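Local coordinates for methionine gamma-lyase (PDB 1E5E), which belongs to the Cys/Met metabolism family of pyridoxal-phosphate-dependent enzymes and forms a four-chain assembly, at residues S106-Y111 against F131-I136. Numbering follows the deposited sequence.
Sequences SDECLY and FINTAI. With PPJ (N-(hydroxy{3-hydroxy-2-methyl-5-[(phosphonooxy)methyl]pyridin-4-yl}methyl)norvaline), chain C.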
# COMPACT_ATOMS: atom_id res chain seq x y z
N SER A 106 13.76 -36.24 7.83
CA SER A 106 14.29 -35.02 7.29
C SER A 106 15.81 -35.01 7.12
O SER A 106 16.56 -35.61 7.90
CB SER A 106 13.99 -33.87 8.27
OG SER A 106 14.59 -32.67 7.81
N ASP A 107 16.23 -34.23 6.13
CA ASP A 107 17.68 -34.07 5.97
C ASP A 107 18.03 -33.28 7.22
O ASP A 107 17.19 -32.47 7.66
CB ASP A 107 18.13 -33.33 4.74
CG ASP A 107 19.63 -33.44 4.51
OD1 ASP A 107 20.37 -32.64 5.13
OD2 ASP A 107 20.04 -34.32 3.72
N GLU A 108 19.19 -33.56 7.77
CA GLU A 108 19.65 -32.81 8.93
C GLU A 108 20.14 -31.43 8.57
O GLU A 108 20.32 -30.64 9.50
CB GLU A 108 20.83 -33.57 9.59
CG GLU A 108 22.04 -33.72 8.68
CD GLU A 108 23.22 -34.48 9.30
OE1 GLU A 108 23.61 -34.32 10.47
OE2 GLU A 108 23.89 -35.17 8.51
N CYS A 109 20.50 -31.15 7.30
CA CYS A 109 20.96 -29.78 7.06
C CYS A 109 19.79 -28.95 6.51
O CYS A 109 19.57 -28.98 5.28
CB CYS A 109 22.14 -29.69 6.10
SG CYS A 109 22.85 -28.01 6.01
N LEU A 110 19.12 -28.22 7.36
CA LEU A 110 18.00 -27.39 7.01
C LEU A 110 18.22 -25.97 7.55
O LEU A 110 19.04 -25.67 8.44
CB LEU A 110 16.74 -27.86 7.74
CG LEU A 110 16.28 -29.31 7.69
CD1 LEU A 110 15.05 -29.56 8.53
CD2 LEU A 110 16.03 -29.70 6.22
N TYR A 111 17.35 -25.14 7.00
CA TYR A 111 17.23 -23.80 7.61
C TYR A 111 17.05 -23.95 9.11
O TYR A 111 16.22 -24.74 9.55
CB TYR A 111 16.03 -23.09 6.97
CG TYR A 111 15.76 -21.75 7.59
CD1 TYR A 111 16.79 -20.83 7.79
CD2 TYR A 111 14.48 -21.40 7.97
CE1 TYR A 111 16.54 -19.60 8.34
CE2 TYR A 111 14.20 -20.16 8.51
CZ TYR A 111 15.23 -19.27 8.70
OH TYR A 111 14.92 -18.03 9.23
N PHE A 131 16.64 -37.06 11.76
CA PHE A 131 17.42 -36.19 10.92
C PHE A 131 18.55 -37.04 10.34
O PHE A 131 19.30 -37.64 11.12
CB PHE A 131 18.00 -35.05 11.74
CG PHE A 131 17.00 -34.05 12.25
CD1 PHE A 131 16.39 -33.15 11.38
CD2 PHE A 131 16.70 -33.96 13.60
CE1 PHE A 131 15.51 -32.19 11.85
CE2 PHE A 131 15.82 -33.01 14.10
CZ PHE A 131 15.22 -32.13 13.20
N ILE A 132 18.57 -37.24 9.03
CA ILE A 132 19.61 -38.04 8.40
C ILE A 132 20.31 -37.27 7.30
O ILE A 132 19.93 -36.13 7.03
CB ILE A 132 18.99 -39.30 7.77
CG1 ILE A 132 17.99 -38.91 6.68
CG2 ILE A 132 18.33 -40.18 8.83
CD1 ILE A 132 17.54 -40.09 5.82
N ASN A 133 21.34 -37.85 6.67
CA ASN A 133 21.99 -37.22 5.52
C ASN A 133 21.31 -37.86 4.31
O ASN A 133 21.67 -38.98 3.88
CB ASN A 133 23.50 -37.37 5.45
CG ASN A 133 24.16 -36.51 4.37
OD1 ASN A 133 23.45 -36.06 3.47
ND2 ASN A 133 25.47 -36.25 4.44
N THR A 134 20.31 -37.16 3.73
CA THR A 134 19.61 -37.79 2.61
C THR A 134 20.49 -37.78 1.37
O THR A 134 20.18 -38.46 0.41
CB THR A 134 18.28 -37.11 2.25
OG1 THR A 134 18.64 -35.76 1.83
CG2 THR A 134 17.34 -37.06 3.45
N ALA A 135 21.62 -37.08 1.33
CA ALA A 135 22.55 -37.06 0.22
C ALA A 135 23.32 -38.38 0.13
O ALA A 135 23.84 -38.71 -0.94
CB ALA A 135 23.52 -35.90 0.30
N ILE A 136 23.35 -39.17 1.18
CA ILE A 136 24.02 -40.46 1.21
C ILE A 136 23.16 -41.65 0.85
O ILE A 136 22.19 -42.02 1.51
CB ILE A 136 24.60 -40.68 2.64
CG1 ILE A 136 25.57 -39.51 2.88
CG2 ILE A 136 25.28 -42.04 2.74
CD1 ILE A 136 26.30 -39.44 4.17
N1 PPJ C . 12.94 -22.10 3.93
C2 PPJ C . 14.18 -21.66 3.63
C6 PPJ C . 12.19 -21.47 4.88
C2A PPJ C . 15.19 -22.43 3.02
C3 PPJ C . 14.56 -20.44 4.22
O3 PPJ C . 15.81 -20.11 4.03
C4 PPJ C . 13.72 -19.68 5.03
C4A PPJ C . 14.21 -18.46 5.58
C5 PPJ C . 12.50 -20.23 5.45
N PPJ C . 15.52 -18.22 5.79
C5A PPJ C . 11.48 -19.49 6.13
OP4 PPJ C . 10.92 -18.67 5.31
P PPJ C . 10.34 -17.37 6.03
OP1 PPJ C . 9.62 -16.56 4.86
OP2 PPJ C . 11.51 -16.57 6.67
OP3 PPJ C . 9.28 -17.75 7.15
CA PPJ C . 16.03 -17.03 6.22
CB PPJ C . 15.43 -16.29 7.34
C PPJ C . 17.45 -17.01 6.29
CG PPJ C . 15.47 -16.79 8.74
CD PPJ C . 16.51 -16.08 9.46
O PPJ C . 18.07 -18.10 6.02
OXT PPJ C . 18.13 -15.90 6.15
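D107 reaches across to T134 where the parallel strands 103-107 and 128-132 end. Its CB passes T134 OG1 at 3.8 Å, and CG lies 3.7 Å from I132 O. A chi1 of -169° sets CG anti to the backbone N and carries the carboxylate over to the 131-136 segment. OD2 takes two bonds from one residue: T134 OG1, 2.8 Å away, donates to the anti lone pair of OD2, while T134 N, at 2.9 Å, comes from above the carboxylate plane. OD1 accepts C109 N at 2.6 Å, an Asx turn that bends the chain, and forms a salt bridge with K162. The same lysine bonds N133 OD1, which closes a second Asx turn on A135 N. The D107 carboxylate is thus gripped at both oxygens, and K162 would be expected to keep this acid ionised. The backbones pair through I132 N to S106 O and E108 N to I132 O. On the face bearing S106 and F131, S106 CB lies 4.0 Å from F131 CD1; D107 O and L110 CD1 come to the ring edge, L110 CD1 near F131 CE1. H115 stacks on this ring. Beyond D107 the chain runs through L110 to Y111, N-cap of helix 112-124; Y111 OH is modelled covalently bonded to PPJ CG (1.4 Å). This is a beta-alpha-beta crossover of a PLP-dependent aminotransferase-like fold, its first strand leading into the ligand pocket.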